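Local coordinates for protein PHOX (PDB 4A9V) that probably hydrolyses phosphate monoesters as a beta-propeller alkaline phosphatase, using a cofactor of two oxo-bridged irons and calcium ions, at residues Tyr288-Ile298 with Ala380-Val391; Arg264-His272 with Glu366-Ala374. All coordinates share one frame; numbering follows the deposited sequence. Where two conformers were deposited one is given.

Contact 1 (Tyr288-Ile298 with Ala380-Val391); sequences YMGDDERGEFI and ATRMDRPEWIVV. With CA (calcium ion), chain R; CA (calcium ion), chain Q; FEO (mu-oxo-diiron), chain S.
Two carboxylates of the iron-calcium cofactor site, Asp-292 and Glu-387, meet where the loop after strand 284-290 of the beta-propeller comes up to the start of strand 386-391. Asp-292 OD2 binds iron FE2 at 2.0 Å, and Glu-387 OE2 reaches the same iron at 2.2 Å. The two oxygens approach each other through this shared metal, with their carboxylate planes 48° apart. Glu-387 OE2 also binds both calcium ions, while OE1 joins it on one of them; Glu-194 and Glu-273 bring further oxygens to FE2.

Beside the iron ligand, on the cofactor side, lies Arg-385, which holds Asp-292 from the second shell. The Asp-292 side chain leaves the backbone with CG opposite the nitrogen (chi1 179°), which turns its carboxylate to the guanidinium, and the two planes lie nearly flat with each other, 4° apart. Arg-385 grips side-on: NE bonds to Asp-292 OD1 at 2.8 Å and NH2 to Asp-292 OD2 at 3.0 Å, each on a syn lone pair.

Farther from the metals, the type II turn 293-296 is held by backbone bonds to Met-383. Gly-295 N donates to Met-383 O, and Met-383 N to Glu-296 O. Arg-382 bends at the bond before NE, and its NE meets a lone pair of Gly-295 O at 3.0 Å. Ala-380 CB sits squarely over one face of the Phe-297 ring, 3.5 Å from its centroid, a CH-pi contact, while Thr-381 O comes to the ring edge. Pro-386 CG rests on Ile-298 CG1 at 3.7 Å, and Ile-389 CG2 packs against Tyr-288 CB.

In the conformer described here, arginine and iron together probably hold the rotation of the Asp-292 carboxylate; the positive guanidinium probably also offsets some of the negative charge gathered around the metals.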
loop_
_atom_site.group_PDB
_atom_site.type_symbol
_atom_site.label_atom_id
_atom_site.label_comp_id
_atom_site.label_asym_id
_atom_site.label_seq_id
_atom_site.Cartn_x
_atom_site.Cartn_y
_atom_site.Cartn_z
ATOM N N TYR A 288 -7.493 0.514 10.212
ATOM C CA TYR A 288 -6.540 -0.585 10.417
ATOM C C TYR A 288 -5.330 -0.398 9.501
ATOM O O TYR A 288 -5.482 -0.025 8.335
ATOM C CB TYR A 288 -7.198 -1.941 10.118
ATOM C CG TYR A 288 -8.336 -2.307 11.041
ATOM C CD1 TYR A 288 -8.087 -2.817 12.302
ATOM C CD2 TYR A 288 -9.652 -2.240 10.612
ATOM C CE1 TYR A 288 -9.123 -3.210 13.131
ATOM C CE2 TYR A 288 -10.699 -2.625 11.433
ATOM C CZ TYR A 288 -10.427 -3.136 12.688
ATOM O OH TYR A 288 -11.449 -3.535 13.523
ATOM N N MET A 289 -4.131 -0.650 10.023
ATOM C CA MET A 289 -2.891 -0.296 9.339
ATOM C C MET A 289 -1.810 -1.346 9.574
ATOM O O MET A 289 -1.458 -1.627 10.717
ATOM C CB MET A 289 -2.375 1.044 9.861
ATOM C CG MET A 289 -3.269 2.218 9.522
ATOM S SD MET A 289 -2.717 3.760 10.276
ATOM C CE MET A 289 -3.142 3.456 11.992
ATOM N N GLY A 290 -1.147 -1.763 8.501
ATOM C CA GLY A 290 0.012 -2.640 8.598
ATOM C C GLY A 290 1.315 -1.871 8.453
ATOM O O GLY A 290 1.379 -0.859 7.754
ATOM N N ASP A 291 2.359 -2.376 9.114
ATOM C CA ASP A 291 3.740 -1.895 8.997
ATOM C C ASP A 291 4.554 -2.956 8.260
ATOM O O ASP A 291 4.818 -4.022 8.814
ATOM C CB ASP A 291 4.301 -1.687 10.414
ATOM C CG ASP A 291 5.678 -1.082 10.437
ATOM O OD1 ASP A 291 6.201 -0.678 9.375
ATOM O OD2 ASP A 291 6.227 -0.945 11.558
ATOM N N ASP A 292 4.863 -2.717 6.985
ATOM C CA ASP A 292 5.464 -3.766 6.165
ATOM C C ASP A 292 6.969 -3.843 6.371
ATOM O O ASP A 292 7.762 -3.250 5.643
ATOM C CB ASP A 292 5.128 -3.599 4.688
ATOM C CG ASP A 292 5.776 -4.662 3.833
ATOM O OD1 ASP A 292 6.338 -5.621 4.405
ATOM O OD2 ASP A 292 5.714 -4.551 2.591
ATOM N N GLU A 293 7.357 -4.645 7.354
ATOM C CA GLU A 293 8.735 -5.057 7.524
ATOM C C GLU A 293 8.707 -6.373 8.287
ATOM O O GLU A 293 7.764 -6.639 9.035
ATOM C CB GLU A 293 9.515 -3.977 8.277
ATOM C CG GLU A 293 11.004 -4.248 8.368
ATOM C CD GLU A 293 11.815 -3.055 8.842
ATOM O OE1 GLU A 293 11.443 -1.892 8.578
ATOM O OE2 GLU A 293 12.878 -3.297 9.453
ATOM N N ARG A 294 9.692 -7.229 8.041
ATOM C CA ARG A 294 9.745 -8.522 8.714
ATOM C C ARG A 294 9.747 -8.293 10.219
ATOM O O ARG A 294 10.598 -7.580 10.737
ATOM C CB ARG A 294 10.995 -9.301 8.315
ATOM C CG ARG A 294 10.995 -9.778 6.876
ATOM C CD ARG A 294 12.266 -10.548 6.565
ATOM N NE ARG A 294 13.308 -9.683 6.031
ATOM C CZ ARG A 294 13.452 -9.410 4.741
ATOM N NH1 ARG A 294 12.644 -9.977 3.851
ATOM N NH2 ARG A 294 14.260 -8.431 4.367
ATOM N N GLY A 295 8.817 -8.927 10.922
ATOM C CA GLY A 295 8.779 -8.856 12.369
ATOM C C GLY A 295 8.169 -7.596 12.960
ATOM O O GLY A 295 8.273 -7.386 14.168
ATOM N N GLU A 296 7.484 -6.792 12.142
ATOM C CA GLU A 296 6.791 -5.603 12.650
ATOM C C GLU A 296 5.283 -5.874 12.790
ATOM O O GLU A 296 4.848 -7.034 12.785
ATOM C CB GLU A 296 7.101 -4.378 11.784
ATOM C CG GLU A 296 8.552 -3.920 11.877
ATOM C CD GLU A 296 8.969 -3.306 13.211
ATOM O OE1 GLU A 296 8.136 -3.059 14.108
ATOM O OE2 GLU A 296 10.169 -2.986 13.328
ATOM N N PHE A 297 4.510 -4.832 13.094
ATOM C CA PHE A 297 3.219 -5.002 13.743
ATOM C C PHE A 297 2.024 -4.548 12.897
ATOM O O PHE A 297 2.163 -3.900 11.848
ATOM C CB PHE A 297 3.202 -4.258 15.077
ATOM C CG PHE A 297 4.392 -4.553 15.956
ATOM C CD1 PHE A 297 4.756 -5.860 16.231
ATOM C CD2 PHE A 297 5.116 -3.524 16.548
ATOM C CE1 PHE A 297 5.794 -6.136 17.101
ATOM C CE2 PHE A 297 6.188 -3.799 17.385
ATOM C CZ PHE A 297 6.535 -5.109 17.646
ATOM N N ILE A 298 0.835 -4.886 13.397
ATOM C CA ILE A 298 -0.446 -4.414 12.876
ATOM C C ILE A 298 -1.076 -3.464 13.895
ATOM O O ILE A 298 -1.108 -3.751 15.091
ATOM C CB ILE A 298 -1.389 -5.605 12.606
ATOM C CG1 ILE A 298 -0.808 -6.496 11.504
ATOM C CG2 ILE A 298 -2.784 -5.116 12.232
ATOM C CD1 ILE A 298 -1.472 -7.849 11.384
ATOM N N ALA A 380 3.507 -6.093 21.468
ATOM C CA ALA A 380 2.867 -6.446 20.206
ATOM C C ALA A 380 3.484 -7.723 19.625
ATOM O O ALA A 380 4.662 -8.020 19.851
ATOM C CB ALA A 380 3.004 -5.287 19.231
ATOM N N THR A 381 2.700 -8.452 18.839
ATOM C CA THR A 381 3.187 -9.663 18.186
ATOM C C THR A 381 3.890 -9.332 16.874
ATOM O O THR A 381 3.304 -8.711 15.984
ATOM C CB THR A 381 2.031 -10.628 17.882
ATOM O OG1 THR A 381 1.311 -10.921 19.087
ATOM C CG2 THR A 381 2.536 -11.912 17.233
ATOM N N ARG A 382 5.133 -9.782 16.745
ATOM C CA ARG A 382 5.896 -9.592 15.514
ATOM C C ARG A 382 5.319 -10.433 14.382
ATOM O O ARG A 382 5.060 -11.622 14.562
ATOM C CB ARG A 382 7.352 -9.981 15.769
ATOM C CG ARG A 382 8.020 -9.132 16.842
ATOM C CD ARG A 382 9.494 -9.460 16.971
ATOM N NE ARG A 382 10.244 -8.920 15.846
ATOM C CZ ARG A 382 11.563 -8.991 15.732
ATOM N NH1 ARG A 382 12.240 -9.774 16.554
ATOM N NH2 ARG A 382 12.198 -8.341 14.763
ATOM N N MET A 383 5.094 -9.805 13.227
ATOM C CA MET A 383 4.330 -10.415 12.140
ATOM C C MET A 383 5.171 -10.618 10.877
ATOM O O MET A 383 6.155 -9.912 10.635
ATOM C CB MET A 383 3.110 -9.554 11.802
ATOM C CG MET A 383 2.174 -9.304 12.980
ATOM S SD MET A 383 1.488 -10.784 13.744
ATOM C CE MET A 383 0.320 -11.299 12.492
ATOM N N ASP A 384 4.689 -11.520 10.022
ATOM C CA ASP A 384 5.317 -11.800 8.726
ATOM C C ASP A 384 4.907 -10.758 7.662
ATOM O O ASP A 384 4.155 -11.063 6.735
ATOM C CB ASP A 384 4.915 -13.194 8.220
ATOM C CG ASP A 384 5.525 -14.345 9.006
ATOM O OD1 ASP A 384 6.387 -14.111 9.880
ATOM O OD2 ASP A 384 5.153 -15.497 8.669
ATOM N N ARG A 385 5.459 -9.554 7.774
ATOM C CA ARG A 385 5.277 -8.498 6.771
ATOM C C ARG A 385 3.815 -8.227 6.443
ATOM O O ARG A 385 3.345 -8.492 5.331
ATOM C CB ARG A 385 6.047 -8.805 5.494
ATOM C CG ARG A 385 7.551 -8.828 5.676
ATOM C CD ARG A 385 8.236 -8.946 4.333
ATOM N NE ARG A 385 7.911 -7.796 3.504
ATOM C CZ ARG A 385 7.936 -7.802 2.179
ATOM N NH1 ARG A 385 8.547 -8.791 1.543
ATOM N NH2 ARG A 385 7.489 -6.750 1.504
ATOM N N PRO A 386 3.105 -7.579 7.371
ATOM C CA PRO A 386 1.768 -7.094 7.054
ATOM C C PRO A 386 1.778 -6.139 5.876
ATOM O O PRO A 386 2.529 -5.161 5.876
ATOM C CB PRO A 386 1.338 -6.365 8.334
ATOM C CG PRO A 386 2.269 -6.825 9.399
ATOM C CD PRO A 386 3.548 -7.166 8.711
ATOM N N GLU A 387 0.958 -6.433 4.876
ATOM C CA GLU A 387 0.733 -5.487 3.796
ATOM C C GLU A 387 -0.723 -5.023 3.841
ATOM O O GLU A 387 -1.115 -4.409 4.830
ATOM C CB GLU A 387 1.254 -6.016 2.455
ATOM C CG GLU A 387 2.782 -6.065 2.453
ATOM C CD GLU A 387 3.399 -6.178 1.067
ATOM O OE1 GLU A 387 3.426 -7.306 0.535
ATOM O OE2 GLU A 387 3.894 -5.158 0.516
ATOM N N TRP A 388 -1.523 -5.243 2.806
ATOM C CA TRP A 388 -2.837 -4.599 2.773
ATOM C C TRP A 388 -3.823 -5.223 3.736
ATOM O O TRP A 388 -3.857 -6.440 3.933
ATOM C CB TRP A 388 -3.443 -4.660 1.379
ATOM C CG TRP A 388 -2.748 -3.813 0.358
ATOM C CD1 TRP A 388 -1.393 -3.760 0.066
ATOM C CD2 TRP A 388 -3.400 -3.086 -0.719
ATOM N NE1 TRP A 388 -1.175 -3.038 -1.076
ATOM C CE2 TRP A 388 -2.348 -2.652 -1.621
ATOM C CE3 TRP A 388 -4.723 -2.851 -1.068
ATOM C CZ2 TRP A 388 -2.622 -1.969 -2.793
ATOM C CZ3 TRP A 388 -4.985 -2.187 -2.269
ATOM C CH2 TRP A 388 -3.958 -1.765 -3.109
ATOM N N ILE A 389 -4.726 -4.374 4.229
ATOM C CA ILE A 389 -5.859 -4.776 5.052
ATOM C C ILE A 389 -7.145 -4.313 4.376
ATOM O O ILE A 389 -7.207 -3.195 3.841
ATOM C CB ILE A 389 -5.738 -4.161 6.464
ATOM C CG1 ILE A 389 -4.448 -4.647 7.130
ATOM C CG2 ILE A 389 -6.950 -4.524 7.311
ATOM C CD1 ILE A 389 -4.107 -3.950 8.431
ATOM N N VAL A 390 -8.177 -5.158 4.419
ATOM C CA VAL A 390 -9.499 -4.762 3.937
ATOM C C VAL A 390 -10.557 -5.246 4.920
ATOM O O VAL A 390 -10.346 -6.202 5.669
ATOM C CB VAL A 390 -9.811 -5.318 2.520
ATOM C CG1 VAL A 390 -8.915 -4.667 1.478
ATOM C CG2 VAL A 390 -9.704 -6.838 2.490
ATOM N N VAL A 391 -11.706 -4.596 4.870
ATOM C CA VAL A 391 -12.834 -4.896 5.733
ATOM C C VAL A 391 -14.006 -5.317 4.839
ATOM O O VAL A 391 -14.398 -4.576 3.937
ATOM C CB VAL A 391 -13.224 -3.646 6.558
ATOM C CG1 VAL A 391 -14.431 -3.944 7.430
ATOM C CG2 VAL A 391 -12.050 -3.174 7.409
HETATM CA CA CA R . 4.986 -6.556 -1.313
HETATM CA CA CA Q . 2.716 -3.688 -1.570
HETATM FE FE1 FEO S . 4.924 -0.818 -1.034
HETATM FE FE2 FEO S . 4.726 -3.336 1.350
HETATM O O FEO S . 4.645 -2.662 -0.457
HETATM O O HOH W 1 -1.818 -1.943 5.823
HETATM O O HOH W 2 11.229 -6.305 13.073
HETATM O O HOH W 3 1.046 -6.896 15.687
HETATM O O HOH W 4 6.930 -5.176 -1.085
HETATM O O HOH W 5 1.168 -1.792 -2.142
HETATM O O HOH W 6 4.020 -1.529 -2.862
HETATM O O HOH W 7 1.938 -4.040 -3.909
HETATM O O HOH W 8 4.985 -4.379 -2.701
#

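Contact 2 (Arg264-His272 with Glu366-Ala374); sequences RTALGRFKH and EVLIHARLA. With EDO (1,2-ethanediol), chain M.
Arg-269 reaches from the loop between strands 262-264 and 276-279 to the junction of helices 364-369 and 371-377. Its CB lies 3.5 Å from Ile-369 O and equally near Leu-368 O. From there the chain runs extended to NE, CG standing opposite the main-chain nitrogen (chi1 174°), and CG and CD pass along Ile-369 O. At the tip the guanidinium turns so that NH1 donates to that same carbonyl oxygen, Ile-369 O, at 2.9 Å and 154°, with the acceptor at its edge and close to its plane. NH1 also lies near His-370 CD2, at the rim of the imidazole. The other terminal nitrogen, NH2, bonds to Leu-243 O.

The backbone of Arg-269 adds a second tie, its N donating to Leu-368 O at 3.0 Å. Two successive carbonyls at the end of the first helix are thus taken by one residue, just before the next helix, where His-370 takes the N-cap position. Ala-371 CB fills in alongside, 3.7 Å from Arg-269 O and at the edge of the Phe-270 ring. From the helix, Leu-368 lays its methyls on the backbone of 265-266: CD1 touches Thr-265 O at 3.5 Å and CD2 touches Ala-266 O.

Arg-372 crosses Lys-271, its NH2 3.5 Å from the lysine CG. Their charged ends lie fairly close, with Lys-271 NZ 4.4 Å from Arg-372 NH1, but Glu-293 receives both Lys-271 NZ and Arg-372 NH2, Lys-271 NZ also bonds to Tyr-216 O, and Asp-291 pairs with Arg-372 NE. The two positive side chains therefore probably tolerate each other through these partners, while one arginine bonds both carbonyls at the break between the helices, where Leu-368 O also takes a weak bond from Ala-371 N.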
loop_
_atom_site.group_PDB
_atom_site.type_symbol
_atom_site.label_atom_id
_atom_site.label_comp_id
_atom_site.label_asym_id
_atom_site.label_seq_id
_atom_site.Cartn_x
_atom_site.Cartn_y
_atom_site.Cartn_z
ATOM N N ARG A 264 -1.115 13.031 9.105
ATOM C CA ARG A 264 -1.970 12.807 10.265
ATOM C C ARG A 264 -1.191 12.027 11.332
ATOM O O ARG A 264 -1.203 10.796 11.364
ATOM C CB ARG A 264 -3.237 12.056 9.847
ATOM C CG ARG A 264 -4.124 12.852 8.903
ATOM C CD ARG A 264 -4.692 14.098 9.566
ATOM N NE ARG A 264 -5.627 14.803 8.695
ATOM C CZ ARG A 264 -6.165 15.986 8.971
ATOM N NH1 ARG A 264 -5.921 16.577 10.132
ATOM N NH2 ARG A 264 -6.954 16.569 8.089
ATOM N N THR A 265 -0.493 12.748 12.204
ATOM C CA THR A 265 0.430 12.107 13.129
ATOM C C THR A 265 -0.248 11.242 14.200
ATOM O O THR A 265 0.405 10.370 14.773
ATOM C CB THR A 265 1.424 13.093 13.779
ATOM O OG1 THR A 265 0.729 14.028 14.616
ATOM C CG2 THR A 265 2.234 13.830 12.717
ATOM N N ALA A 266 -1.541 11.438 14.453
ATOM C CA ALA A 266 -2.238 10.585 15.412
ATOM C C ALA A 266 -2.265 9.121 14.981
ATOM O O ALA A 266 -2.489 8.241 15.807
ATOM C CB ALA A 266 -3.653 11.083 15.666
ATOM N N LEU A 267 -2.067 8.856 13.692
ATOM C CA LEU A 267 -2.104 7.491 13.173
ATOM C C LEU A 267 -0.735 6.805 13.231
ATOM O O LEU A 267 -0.624 5.623 12.910
ATOM C CB LEU A 267 -2.665 7.466 11.744
ATOM C CG LEU A 267 -4.191 7.479 11.615
ATOM C CD1 LEU A 267 -4.829 8.710 12.251
ATOM C CD2 LEU A 267 -4.591 7.369 10.150
ATOM N N GLY A 268 0.272 7.502 13.758
ATOM C CA GLY A 268 1.560 6.881 14.052
ATOM C C GLY A 268 2.527 6.879 12.878
ATOM O O GLY A 268 2.111 6.989 11.718
ATOM N N ARG A 269 3.813 6.754 13.194
ATOM C CA ARG A 269 4.876 6.738 12.196
ATOM C C ARG A 269 5.482 5.343 12.110
ATOM O O ARG A 269 5.924 4.787 13.120
ATOM C CB ARG A 269 5.964 7.756 12.563
ATOM C CG ARG A 269 7.183 7.701 11.662
ATOM C CD ARG A 269 8.074 8.901 11.906
ATOM N NE ARG A 269 9.401 8.739 11.326
ATOM C CZ ARG A 269 10.420 8.134 11.927
ATOM N NH1 ARG A 269 10.278 7.590 13.125
ATOM N NH2 ARG A 269 11.572 8.013 11.289
ATOM N N PHE A 270 5.476 4.780 10.907
ATOM C CA PHE A 270 6.024 3.463 10.608
ATOM C C PHE A 270 5.938 3.293 9.086
ATOM O O PHE A 270 5.709 4.274 8.376
ATOM C CB PHE A 270 5.341 2.319 11.416
ATOM C CG PHE A 270 3.826 2.318 11.380
ATOM C CD1 PHE A 270 3.139 1.610 10.404
ATOM C CD2 PHE A 270 3.103 2.819 12.454
ATOM C CE1 PHE A 270 1.764 1.487 10.452
ATOM C CE2 PHE A 270 1.733 2.698 12.508
ATOM C CZ PHE A 270 1.065 2.007 11.525
ATOM N N LYS A 271 6.262 2.110 8.578
ATOM C CA LYS A 271 6.302 1.903 7.138
ATOM C C LYS A 271 4.916 1.455 6.655
ATOM O O LYS A 271 4.628 0.267 6.501
ATOM C CB LYS A 271 7.434 0.943 6.768
ATOM C CG LYS A 271 8.770 1.512 7.189
ATOM C CD LYS A 271 9.977 0.716 6.735
ATOM C CE LYS A 271 11.228 1.290 7.380
ATOM N NZ LYS A 271 12.456 0.523 7.046
ATOM N N HIS A 272 4.022 2.436 6.565
ATOM C CA HIS A 272 2.604 2.185 6.323
ATOM C C HIS A 272 2.376 1.570 4.966
ATOM O O HIS A 272 2.758 2.156 3.954
ATOM C CB HIS A 272 1.839 3.502 6.359
ATOM C CG HIS A 272 1.732 4.122 7.722
ATOM N ND1 HIS A 272 0.710 3.837 8.561
ATOM C CD2 HIS A 272 2.503 5.081 8.354
ATOM C CE1 HIS A 272 0.834 4.569 9.676
ATOM N NE2 HIS A 272 1.926 5.326 9.556
ATOM N N GLU A 366 6.189 11.747 21.052
ATOM C CA GLU A 366 7.255 10.764 20.884
ATOM C C GLU A 366 6.744 9.337 20.736
ATOM O O GLU A 366 7.322 8.541 20.005
ATOM C CB GLU A 366 8.246 10.860 22.043
ATOM C CG GLU A 366 9.003 12.175 22.046
ATOM C CD GLU A 366 10.189 12.205 22.993
ATOM O OE1 GLU A 366 10.471 11.193 23.673
ATOM O OE2 GLU A 366 10.912 13.223 22.974
ATOM N N VAL A 367 5.658 9.013 21.428
ATOM C CA VAL A 367 5.001 7.727 21.250
ATOM C C VAL A 367 4.619 7.515 19.787
ATOM O O VAL A 367 4.798 6.426 19.242
ATOM C CB VAL A 367 3.765 7.601 22.167
ATOM C CG1 VAL A 367 3.028 6.299 21.900
ATOM C CG2 VAL A 367 4.182 7.692 23.629
ATOM N N LEU A 368 4.097 8.556 19.152
ATOM C CA LEU A 368 3.631 8.452 17.771
ATOM C C LEU A 368 4.792 8.441 16.770
ATOM O O LEU A 368 4.824 7.623 15.849
ATOM C CB LEU A 368 2.671 9.602 17.466
ATOM C CG LEU A 368 1.385 9.582 18.296
ATOM C CD1 LEU A 368 0.672 10.917 18.177
ATOM C CD2 LEU A 368 0.491 8.429 17.882
ATOM N N ILE A 369 5.769 9.321 16.971
ATOM C CA ILE A 369 6.934 9.388 16.095
ATOM C C ILE A 369 7.709 8.067 16.156
ATOM O O ILE A 369 8.253 7.606 15.153
ATOM C CB ILE A 369 7.824 10.590 16.475
ATOM C CG1 ILE A 369 7.066 11.909 16.275
ATOM C CG2 ILE A 369 9.111 10.592 15.665
ATOM C CD1 ILE A 369 7.705 13.095 16.968
ATOM N N HIS A 370 7.742 7.470 17.345
ATOM C CA HIS A 370 8.443 6.214 17.587
ATOM C C HIS A 370 7.478 5.108 17.926
ATOM O O HIS A 370 7.742 4.265 18.786
ATOM C CB HIS A 370 9.470 6.406 18.695
ATOM C CG HIS A 370 10.551 7.377 18.327
ATOM N ND1 HIS A 370 11.243 8.085 19.240
ATOM C CD2 HIS A 370 11.079 7.714 17.085
ATOM C CE1 HIS A 370 12.155 8.849 18.610
ATOM N NE2 HIS A 370 12.047 8.628 17.292
ATOM N N ALA A 371 6.411 5.005 17.141
ATOM C CA ALA A 371 5.364 4.026 17.399
ATOM C C ALA A 371 5.903 2.595 17.437
ATOM O O ALA A 371 5.423 1.785 18.223
ATOM C CB ALA A 371 4.264 4.158 16.370
ATOM N N ARG A 372 6.880 2.270 16.590
ATOM C CA ARG A 372 7.440 0.922 16.599
ATOM C C ARG A 372 7.993 0.587 17.982
ATOM O O ARG A 372 7.853 -0.540 18.459
ATOM C CB ARG A 372 8.561 0.799 15.566
ATOM C CG ARG A 372 8.091 0.679 14.127
ATOM C CD ARG A 372 9.260 0.419 13.192
ATOM N NE ARG A 372 8.803 0.050 11.868
ATOM C CZ ARG A 372 9.598 -0.353 10.889
ATOM N NH1 ARG A 372 10.919 -0.343 11.035
ATOM N NH2 ARG A 372 9.060 -0.805 9.772
ATOM N N LEU A 373 8.739 1.521 18.561
ATOM C CA LEU A 373 9.362 1.306 19.859
ATOM C C LEU A 373 8.308 1.181 20.946
ATOM O O LEU A 373 8.442 0.373 21.853
ATOM C CB LEU A 373 10.325 2.446 20.189
ATOM C CG LEU A 373 11.594 2.453 19.342
ATOM C CD1 LEU A 373 12.458 3.645 19.724
ATOM C CD2 LEU A 373 12.380 1.164 19.525
ATOM N N ALA A 374 7.269 2.005 20.876
ATOM C CA ALA A 374 6.205 1.949 21.872
ATOM C C ALA A 374 5.469 0.608 21.788
ATOM O O ALA A 374 5.140 -0.002 22.809
ATOM C CB ALA A 374 5.239 3.110 21.678
HETATM C C1 EDO M . -7.479 16.779 3.399
HETATM O O1 EDO M . -8.880 17.069 3.341
HETATM C C2 EDO M . -7.052 16.661 4.857
HETATM O O2 EDO M . -8.132 17.092 5.696
#

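Followed from the N terminus, the chain passes through 264-272, then 288-298, then 366-374 and finally 380-391. Contact 2 closes the loop from the first of these to the third, and contact 1 the loop from the second to the fourth, so the two loops cross instead of nesting. Contact 2 ties the approach to strand 276-279 to the paired helices; contact 1 brings two strands and their turns together at the metal site. The contacts also touch directly: besides the acidic residues of 288-298 that serve contact 2, Met-289 of contact 1 packs on Leu-267 of contact 2, joining that loop to the chain that carries an iron ligand.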